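Local coordinates for reticulocyte binding protein (Streptococcus agalactiae COH1, PDB 3FAX) that probably hydrolyses alpha-1,6-glucosidic branch linkages in pullulan and related alpha-glucans, as a streptococcal pullulanase of the alpha-amylase family, at residues Thr46-Ile51 / Trp122-Gln127; Thr56-Val61 / Ile85-Ser90; Ile80-Ile85 / Leu94-Asp99. One frame throughout, in Å; residues are numbered along the deposited sequence.

Interaction 1 (Thr46-Ile51 / Trp122-Gln127); sequences TDLTSI and WEFKDQ
Phe124 lays its ring against the backbone of Asp47, with the peptide N of Asp47 over one face, and no hydrogen bond crosses between the two segments. The closest approach is from ring atom CE1 of Phe124 to the carbonyl C of Asp47, 3.3 Å. The ring projects from helix 122-129 into the hairpin bend between strands 40-47 and 50-55 of the N-terminal sheet because chi1 (-169°) sets CG opposite the backbone N. Leu48 comes to the ring's edge instead, its CD1 lying in the ring plane 3.6 Å from Phe124 CE1, and the two side chains cross at about a right angle. One helical turn on, the extended chain of Gln127 runs past the same ring: its NE2 sits in plane at the edge, while its OE1 rests 3.4 Å from Leu48 CD1.

The receiving surface is a type I turn from Asp47 to Ser50, closed by a classic beta bulge in which Thr46 and Asp47 both face Ser50. An Asx turn stiffens it. Asp47 OD1 accepts from Thr49 N at 3.2 Å on its anti side and from Ser50 OG at 3.1 Å on its syn side, both from one face of the carboxylate. Ser50 O likewise takes two donors, Thr46 N and Thr46 OG1. On the helix, Glu123 pairs with Lys497, Lys125 with Glu405, and Asp126 bonds to Tyr408. The chemistry therefore implies a division of labour: polar groups fix the turn and the helix separately, while the two meet through van der Waals contact about one aromatic ring.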
loop_
_atom_site.group_PDB
_atom_site.type_symbol
_atom_site.label_atom_id
_atom_site.label_comp_id
_atom_site.label_asym_id
_atom_site.label_seq_id
_atom_site.Cartn_x
_atom_site.Cartn_y
_atom_site.Cartn_z
ATOM N N THR A 46 -0.483 26.080 23.993
ATOM C CA THR A 46 -0.301 24.639 24.175
ATOM C C THR A 46 -1.340 24.004 25.104
ATOM O O THR A 46 -1.667 22.832 24.949
ATOM C CB THR A 46 1.103 24.342 24.710
ATOM O OG1 THR A 46 1.313 25.058 25.937
ATOM C CG2 THR A 46 2.163 24.753 23.668
ATOM N N ASP A 47 -1.845 24.763 26.072
ATOM C CA ASP A 47 -3.026 24.339 26.838
ATOM C C ASP A 47 -3.780 25.551 27.404
ATOM O O ASP A 47 -3.438 26.697 27.096
ATOM C CB ASP A 47 -2.677 23.289 27.916
ATOM C CG ASP A 47 -1.615 23.762 28.883
ATOM O OD1 ASP A 47 -1.911 24.617 29.737
ATOM O OD2 ASP A 47 -0.480 23.259 28.807
ATOM N N LEU A 48 -4.817 25.288 28.202
ATOM C CA LEU A 48 -5.680 26.339 28.755
ATOM C C LEU A 48 -4.925 27.510 29.393
ATOM O O LEU A 48 -5.401 28.644 29.358
ATOM C CB LEU A 48 -6.655 25.743 29.782
ATOM C CG LEU A 48 -8.024 25.258 29.274
ATOM C CD1 LEU A 48 -7.990 24.860 27.808
ATOM C CD2 LEU A 48 -8.543 24.117 30.135
ATOM N N THR A 49 -3.758 27.237 29.972
ATOM C CA THR A 49 -3.031 28.262 30.716
ATOM C C THR A 49 -1.565 28.379 30.310
ATOM O O THR A 49 -0.745 28.841 31.096
ATOM C CB THR A 49 -3.141 28.005 32.246
ATOM O OG1 THR A 49 -2.487 26.776 32.583
ATOM C CG2 THR A 49 -4.602 27.940 32.671
ATOM N N SER A 50 -1.244 27.981 29.080
ATOM C CA SER A 50 0.146 27.962 28.614
ATOM C C SER A 50 0.283 28.430 27.176
ATOM O O SER A 50 -0.293 27.832 26.267
ATOM C CB SER A 50 0.720 26.557 28.727
ATOM O OG SER A 50 0.730 26.147 30.072
ATOM N N ILE A 51 1.050 29.501 26.992
ATOM C CA ILE A 51 1.436 29.995 25.676
ATOM C C ILE A 51 2.949 29.907 25.557
ATOM O O ILE A 51 3.682 30.299 26.463
ATOM C CB ILE A 51 1.023 31.458 25.479
ATOM C CG1 ILE A 51 -0.485 31.556 25.243
ATOM C CG2 ILE A 51 1.804 32.105 24.315
ATOM C CD1 ILE A 51 -1.039 32.955 25.461
ATOM N N TRP A 122 -1.415 21.424 17.552
ATOM C CA TRP A 122 -2.315 20.327 17.175
ATOM C C TRP A 122 -2.796 19.556 18.408
ATOM O O TRP A 122 -3.945 19.103 18.448
ATOM C CB TRP A 122 -1.691 19.392 16.116
ATOM C CG TRP A 122 -0.521 18.551 16.576
ATOM C CD1 TRP A 122 0.806 18.812 16.374
ATOM C CD2 TRP A 122 -0.581 17.307 17.290
ATOM N NE1 TRP A 122 1.572 17.817 16.933
ATOM C CE2 TRP A 122 0.746 16.880 17.497
ATOM C CE3 TRP A 122 -1.630 16.514 17.781
ATOM C CZ2 TRP A 122 1.053 15.700 18.173
ATOM C CZ3 TRP A 122 -1.324 15.339 18.448
ATOM C CH2 TRP A 122 0.006 14.944 18.639
ATOM N N GLU A 123 -1.930 19.430 19.416
ATOM C CA GLU A 123 -2.321 18.803 20.684
ATOM C C GLU A 123 -3.418 19.609 21.372
ATOM O O GLU A 123 -4.347 19.046 21.961
ATOM C CB GLU A 123 -1.131 18.653 21.636
ATOM C CG GLU A 123 -0.046 17.694 21.159
ATOM C CD GLU A 123 1.154 18.389 20.532
ATOM O OE1 GLU A 123 1.038 19.557 20.102
ATOM O OE2 GLU A 123 2.221 17.749 20.457
ATOM N N PHE A 124 -3.310 20.929 21.295
ATOM C CA PHE A 124 -4.303 21.796 21.904
ATOM C C PHE A 124 -5.622 21.771 21.121
ATOM O O PHE A 124 -6.698 21.719 21.718
ATOM C CB PHE A 124 -3.749 23.217 22.038
ATOM C CG PHE A 124 -4.593 24.116 22.885
ATOM C CD1 PHE A 124 -5.011 23.717 24.142
ATOM C CD2 PHE A 124 -4.959 25.374 22.429
ATOM C CE1 PHE A 124 -5.789 24.545 24.923
ATOM C CE2 PHE A 124 -5.733 26.210 23.205
ATOM C CZ PHE A 124 -6.151 25.797 24.457
ATOM N N LYS A 125 -5.538 21.793 19.793
ATOM C CA LYS A 125 -6.726 21.653 18.948
ATOM C C LYS A 125 -7.450 20.337 19.217
ATOM O O LYS A 125 -8.677 20.310 19.239
ATOM C CB LYS A 125 -6.372 21.753 17.462
ATOM C CG LYS A 125 -5.963 23.140 17.016
ATOM C CD LYS A 125 -5.708 23.190 15.522
ATOM C CE LYS A 125 -5.476 24.620 15.026
ATOM N NZ LYS A 125 -5.266 24.675 13.544
ATOM N N ASP A 126 -6.704 19.253 19.423
ATOM C CA ASP A 126 -7.313 17.983 19.834
ATOM C C ASP A 126 -8.016 18.105 21.184
ATOM O O ASP A 126 -9.150 17.646 21.340
ATOM C CB ASP A 126 -6.278 16.849 19.874
ATOM C CG ASP A 126 -5.922 16.325 18.482
ATOM O OD1 ASP A 126 -6.603 16.708 17.510
ATOM O OD2 ASP A 126 -4.967 15.521 18.356
ATOM N N GLN A 127 -7.354 18.745 22.146
ATOM C CA GLN A 127 -7.931 18.943 23.469
ATOM C C GLN A 127 -9.275 19.653 23.385
ATOM O O GLN A 127 -10.220 19.273 24.073
ATOM C CB GLN A 127 -6.975 19.739 24.366
ATOM C CG GLN A 127 -7.468 19.944 25.807
ATOM C CD GLN A 127 -6.596 20.896 26.610
ATOM O OE1 GLN A 127 -7.073 21.561 27.526
ATOM N NE2 GLN A 127 -5.314 20.970 26.266
#

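Interaction 2 (Thr56-Val61 / Ile85-Ser90); sequences TTLDGV and ITLDTS
Leu58 and Leu87 supply the apolar part of this contact. The CD1 methyl of Leu58 comes 4.2 Å from CB of Leu87, so it meets the root of that side chain. Leu58 has CG beside its own backbone N and opposite its carbonyl carbon (chi1 -64°), which sends the branch across to the end of strand 79-88. Both leucines also touch Leu94 of the adjoining strand 93-98, and Val61 and Leu87 each reach Ile66 of helix 63-69.

Methyl-to-carbonyl approaches form a second group. CD1 of Leu58 lies 3.8 Å from the backbone O of Asp88, and the tip of Leu87 meets the backbone of Val61, with Leu87 CD2 4.1 Å from Val61 O.

In the fold, this is where the connection from strand 50-55 to helix 63-69 passes the C-terminal end of strand 79-88 in the N-terminal beta sheet. The backbones run closest at Leu58 and Thr89, with 5.4 Å between their CA atoms. The connection bends through a type II turn from Leu58 to Val61. Gly60 occupies the third position with phi 78°, a positive value well suited to glycine.

Polar approach across the contact is loose. Asp59 OD2 stands 3.7 Å from Thr89 OG1, too distant to count as a hydrogen bond, and the two side chains cross at about a right angle. The same hydroxyl oxygen of Thr89 also flanks the CB of Leu58, at 4.2 Å. Next to it in the chain, Asp88 turns away from the loop, and its OD1 takes a weak bond from Lys91 N.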
loop_
_atom_site.group_PDB
_atom_site.type_symbol
_atom_site.label_atom_id
_atom_site.label_comp_id
_atom_site.label_asym_id
_atom_site.label_seq_id
_atom_site.Cartn_x
_atom_site.Cartn_y
_atom_site.Cartn_z
ATOM N N THR A 56 14.373 34.452 18.911
ATOM C CA THR A 56 15.640 34.213 18.211
ATOM C C THR A 56 16.707 33.731 19.194
ATOM O O THR A 56 17.508 32.858 18.865
ATOM C CB THR A 56 16.173 35.479 17.469
ATOM O OG1 THR A 56 16.537 36.491 18.417
ATOM C CG2 THR A 56 15.129 36.038 16.505
ATOM N N THR A 57 16.704 34.309 20.394
ATOM C CA THR A 57 17.670 33.967 21.438
ATOM C C THR A 57 17.186 34.493 22.796
ATOM O O THR A 57 16.386 35.434 22.842
ATOM C CB THR A 57 19.066 34.564 21.124
ATOM O OG1 THR A 57 20.071 33.880 21.881
ATOM C CG2 THR A 57 19.109 36.051 21.449
ATOM N N LEU A 58 17.661 33.882 23.885
ATOM C CA LEU A 58 17.378 34.368 25.248
ATOM C C LEU A 58 18.661 34.624 26.055
ATOM O O LEU A 58 18.614 34.780 27.277
ATOM C CB LEU A 58 16.457 33.381 25.999
ATOM C CG LEU A 58 15.040 33.190 25.442
ATOM C CD1 LEU A 58 14.316 32.053 26.160
ATOM C CD2 LEU A 58 14.227 34.471 25.534
ATOM N N ASP A 59 19.800 34.689 25.368
ATOM C CA ASP A 59 21.093 34.889 26.026
ATOM C C ASP A 59 21.187 36.294 26.617
ATOM O O ASP A 59 20.908 37.279 25.929
ATOM C CB ASP A 59 22.250 34.686 25.034
ATOM C CG ASP A 59 22.286 33.284 24.427
ATOM O OD1 ASP A 59 22.937 33.114 23.374
ATOM O OD2 ASP A 59 21.680 32.350 24.995
ATOM N N GLY A 60 21.560 36.381 27.894
ATOM C CA GLY A 60 21.845 37.667 28.535
ATOM C C GLY A 60 20.632 38.476 28.959
ATOM O O GLY A 60 20.779 39.552 29.549
ATOM N N VAL A 61 19.438 37.969 28.654
ATOM C CA VAL A 61 18.193 38.593 29.083
ATOM C C VAL A 61 17.658 37.823 30.290
ATOM O O VAL A 61 17.785 36.599 30.362
ATOM C CB VAL A 61 17.149 38.612 27.951
ATOM C CG1 VAL A 61 15.936 39.417 28.367
ATOM C CG2 VAL A 61 17.753 39.199 26.683
ATOM N N ILE A 85 6.572 33.560 33.844
ATOM C CA ILE A 85 7.276 33.074 32.663
ATOM C C ILE A 85 8.385 32.127 33.084
ATOM O O ILE A 85 8.924 32.251 34.186
ATOM C CB ILE A 85 7.832 34.215 31.763
ATOM C CG1 ILE A 85 8.917 35.026 32.473
ATOM C CG2 ILE A 85 6.704 35.128 31.315
ATOM C CD1 ILE A 85 9.396 36.217 31.658
ATOM N N THR A 86 8.684 31.156 32.223
ATOM C CA THR A 86 9.848 30.297 32.408
ATOM C C THR A 86 10.640 30.265 31.117
ATOM O O THR A 86 10.080 30.022 30.048
ATOM C CB THR A 86 9.470 28.865 32.826
ATOM O OG1 THR A 86 8.470 28.908 33.853
ATOM C CG2 THR A 86 10.706 28.121 33.343
ATOM N N LEU A 87 11.941 30.512 31.233
ATOM C CA LEU A 87 12.834 30.553 30.088
ATOM C C LEU A 87 13.374 29.159 29.792
ATOM O O LEU A 87 13.834 28.458 30.695
ATOM C CB LEU A 87 14.019 31.490 30.361
ATOM C CG LEU A 87 13.754 32.989 30.512
ATOM C CD1 LEU A 87 12.613 33.286 31.500
ATOM C CD2 LEU A 87 15.039 33.676 30.938
ATOM N N ASP A 88 13.305 28.759 28.527
ATOM C CA ASP A 88 14.082 27.632 28.043
ATOM C C ASP A 88 15.133 28.228 27.108
ATOM O O ASP A 88 14.911 28.357 25.908
ATOM C CB ASP A 88 13.194 26.605 27.330
ATOM C CG ASP A 88 13.960 25.348 26.922
ATOM O OD1 ASP A 88 15.210 25.348 27.007
ATOM O OD2 ASP A 88 13.311 24.358 26.514
ATOM N N THR A 89 16.268 28.610 27.687
ATOM C CA THR A 89 17.345 29.279 26.957
ATOM C C THR A 89 17.889 28.404 25.831
ATOM O O THR A 89 18.256 28.903 24.763
ATOM C CB THR A 89 18.494 29.708 27.912
ATOM O OG1 THR A 89 19.336 30.659 27.254
ATOM C CG2 THR A 89 19.333 28.510 28.363
ATOM N N SER A 90 17.921 27.096 26.079
ATOM C CA SER A 90 18.347 26.108 25.084
ATOM C C SER A 90 17.507 26.170 23.815
ATOM O O SER A 90 18.038 26.274 22.708
ATOM C CB SER A 90 18.261 24.694 25.675
ATOM O OG SER A 90 18.190 23.714 24.658
#

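Interaction 3 (Ile80-Ile85 / Leu94-Asp99); sequences IQISDI and LIIKGD
A beta hairpin of strands 79-88 and 93-98 brings Ile85 opposite Ile96, and a classic beta bulge interrupts its pairing where Ser83 and Asp84 both face Lys97. The short segment axes are antiparallel, 152° apart. Two backbone bonds frame the bulge: Ser83 N donates to Lys97 O at 2.8 Å, and Lys97 N donates to Asp84 O at 3.0 Å, the latter nearly straight (171° at the hydrogen). Beyond it, Ile85 and Ile96 form a non-hydrogen-bonded pair, and the CA of Ile85 makes a C-H...O contact with Ile95 O at 3.3 Å.

One face of the hairpin is aliphatic. Ile82 CG1 meets Ile96 CG2 at 3.9 Å, and the side chains of Ile85 and Leu94 cross aslant, Ile85 CD1 to Leu94 CD2, 4.0 Å. Ile85 carries CG1 between its backbone N and carbonyl carbon (chi1 65°), an orientation that brings CD1 over to Leu94. Leu70 and helix 63-69 pack on this face. Asp84 points its CB to the other face; its OD1 forms a salt bridge with Lys63, while Asp84 OD2 lies 5.7 Å from Lys97 NZ, too long for contact.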
loop_
_atom_site.group_PDB
_atom_site.type_symbol
_atom_site.label_atom_id
_atom_site.label_comp_id
_atom_site.label_asym_id
_atom_site.label_seq_id
_atom_site.Cartn_x
_atom_site.Cartn_y
_atom_site.Cartn_z
ATOM N N ILE A 80 -4.139 40.667 29.250
ATOM C CA ILE A 80 -4.293 39.506 30.136
ATOM C C ILE A 80 -3.203 39.524 31.208
ATOM O O ILE A 80 -2.043 39.831 30.926
ATOM C CB ILE A 80 -4.212 38.162 29.364
ATOM C CG1 ILE A 80 -5.273 38.096 28.266
ATOM C CG2 ILE A 80 -4.396 36.988 30.314
ATOM C CD1 ILE A 80 -6.690 38.173 28.788
ATOM N N GLN A 81 -3.590 39.185 32.436
ATOM C CA GLN A 81 -2.669 39.148 33.568
ATOM C C GLN A 81 -1.653 38.029 33.375
ATOM O O GLN A 81 -2.011 36.854 33.241
ATOM C CB GLN A 81 -3.435 38.939 34.877
ATOM C CG GLN A 81 -4.399 40.084 35.232
ATOM C CD GLN A 81 -5.597 39.638 36.068
ATOM O OE1 GLN A 81 -5.790 38.447 36.332
ATOM N NE2 GLN A 81 -6.416 40.602 36.476
ATOM N N ILE A 82 -0.384 38.412 33.361
ATOM C CA ILE A 82 0.709 37.506 33.052
ATOM C C ILE A 82 1.149 36.856 34.367
ATOM O O ILE A 82 1.670 37.520 35.259
ATOM C CB ILE A 82 1.838 38.282 32.317
ATOM C CG1 ILE A 82 2.574 37.394 31.322
ATOM C CG2 ILE A 82 2.807 38.965 33.306
ATOM C CD1 ILE A 82 3.271 38.192 30.240
ATOM N N SER A 83 0.900 35.556 34.487
ATOM C CA SER A 83 0.992 34.848 35.770
ATOM C C SER A 83 2.435 34.480 36.141
ATOM O O SER A 83 2.823 34.572 37.301
ATOM C CB SER A 83 0.120 33.587 35.717
ATOM O OG SER A 83 -0.358 33.222 36.996
ATOM N N ASP A 84 3.212 34.058 35.145
ATOM C CA ASP A 84 4.624 33.716 35.316
ATOM C C ASP A 84 5.251 33.443 33.943
ATOM O O ASP A 84 4.542 33.142 32.981
ATOM C CB ASP A 84 4.787 32.474 36.212
ATOM C CG ASP A 84 6.156 32.405 36.905
ATOM O OD1 ASP A 84 6.956 33.367 36.834
ATOM O OD2 ASP A 84 6.429 31.368 37.545
ATOM N N ILE A 85 6.572 33.560 33.844
ATOM C CA ILE A 85 7.276 33.074 32.663
ATOM C C ILE A 85 8.385 32.127 33.084
ATOM O O ILE A 85 8.924 32.251 34.186
ATOM C CB ILE A 85 7.832 34.215 31.763
ATOM C CG1 ILE A 85 8.917 35.026 32.473
ATOM C CG2 ILE A 85 6.704 35.128 31.315
ATOM C CD1 ILE A 85 9.396 36.217 31.658
ATOM N N LEU A 94 9.989 31.167 25.681
ATOM C CA LEU A 94 9.325 31.453 26.944
ATOM C C LEU A 94 8.070 30.612 27.045
ATOM O O LEU A 94 7.296 30.533 26.091
ATOM C CB LEU A 94 8.925 32.927 27.015
ATOM C CG LEU A 94 9.629 33.844 28.015
ATOM C CD1 LEU A 94 11.140 33.738 27.934
ATOM C CD2 LEU A 94 9.157 35.270 27.769
ATOM N N ILE A 95 7.876 29.980 28.195
ATOM C CA ILE A 95 6.589 29.418 28.545
ATOM C C ILE A 95 5.875 30.459 29.402
ATOM O O ILE A 95 6.347 30.808 30.491
ATOM C CB ILE A 95 6.716 28.098 29.304
ATOM C CG1 ILE A 95 7.198 26.989 28.364
ATOM C CG2 ILE A 95 5.379 27.718 29.930
ATOM C CD1 ILE A 95 8.706 26.851 28.302
ATOM N N ILE A 96 4.749 30.954 28.881
ATOM C CA ILE A 96 3.958 32.013 29.506
ATOM C C ILE A 96 2.712 31.401 30.137
ATOM O O ILE A 96 1.965 30.677 29.467
ATOM C CB ILE A 96 3.514 33.055 28.462
ATOM C CG1 ILE A 96 4.731 33.697 27.784
ATOM C CG2 ILE A 96 2.652 34.127 29.107
ATOM C CD1 ILE A 96 4.378 34.508 26.542
ATOM N N LYS A 97 2.500 31.690 31.419
ATOM C CA LYS A 97 1.343 31.196 32.156
ATOM C C LYS A 97 0.311 32.310 32.350
ATOM O O LYS A 97 0.658 33.436 32.717
ATOM C CB LYS A 97 1.751 30.672 33.536
ATOM C CG LYS A 97 2.803 29.583 33.556
ATOM C CD LYS A 97 2.308 28.289 32.924
ATOM C CE LYS A 97 3.008 27.072 33.532
ATOM N NZ LYS A 97 4.394 27.366 34.010
ATOM N N GLY A 98 -0.957 31.978 32.130
ATOM C CA GLY A 98 -2.044 32.911 32.380
ATOM C C GLY A 98 -3.394 32.251 32.177
ATOM O O GLY A 98 -3.484 31.062 31.853
ATOM N N ASP A 99 -4.456 33.019 32.376
ATOM C CA ASP A 99 -5.780 32.538 32.047
ATOM C C ASP A 99 -6.028 32.861 30.579
ATOM O O ASP A 99 -6.620 33.882 30.247
ATOM C CB ASP A 99 -6.831 33.172 32.958
ATOM C CG ASP A 99 -8.142 32.422 32.940
ATOM O OD1 ASP A 99 -8.387 31.661 31.979
ATOM O OD2 ASP A 99 -8.926 32.592 33.897
#

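All three contacts reach one N-terminal beta sheet, well away from the centre of the chain. Interactions 2 and 3 share Ile85 and strand 79-88, their centres about 15 Å apart, and their segments alternate along the sequence. Both are nested inside the loop closed by interaction 1. Interaction 1 lies about 14 Å from interaction 3, centre to centre, and about 22 Å from interaction 2. Strands 50-55 and 93-98 are neighbours: Ile51 O and Ile96 N, 2.7 Å apart, probably hydrogen-bond, tying interaction 1 to 3. Leu94 continues interaction 3 into the leucines of interaction 2. The sheet thus meets helix 122-129 at its strand 40-47/50-55 bend, and that helix leads on to Lys497 and Glu405.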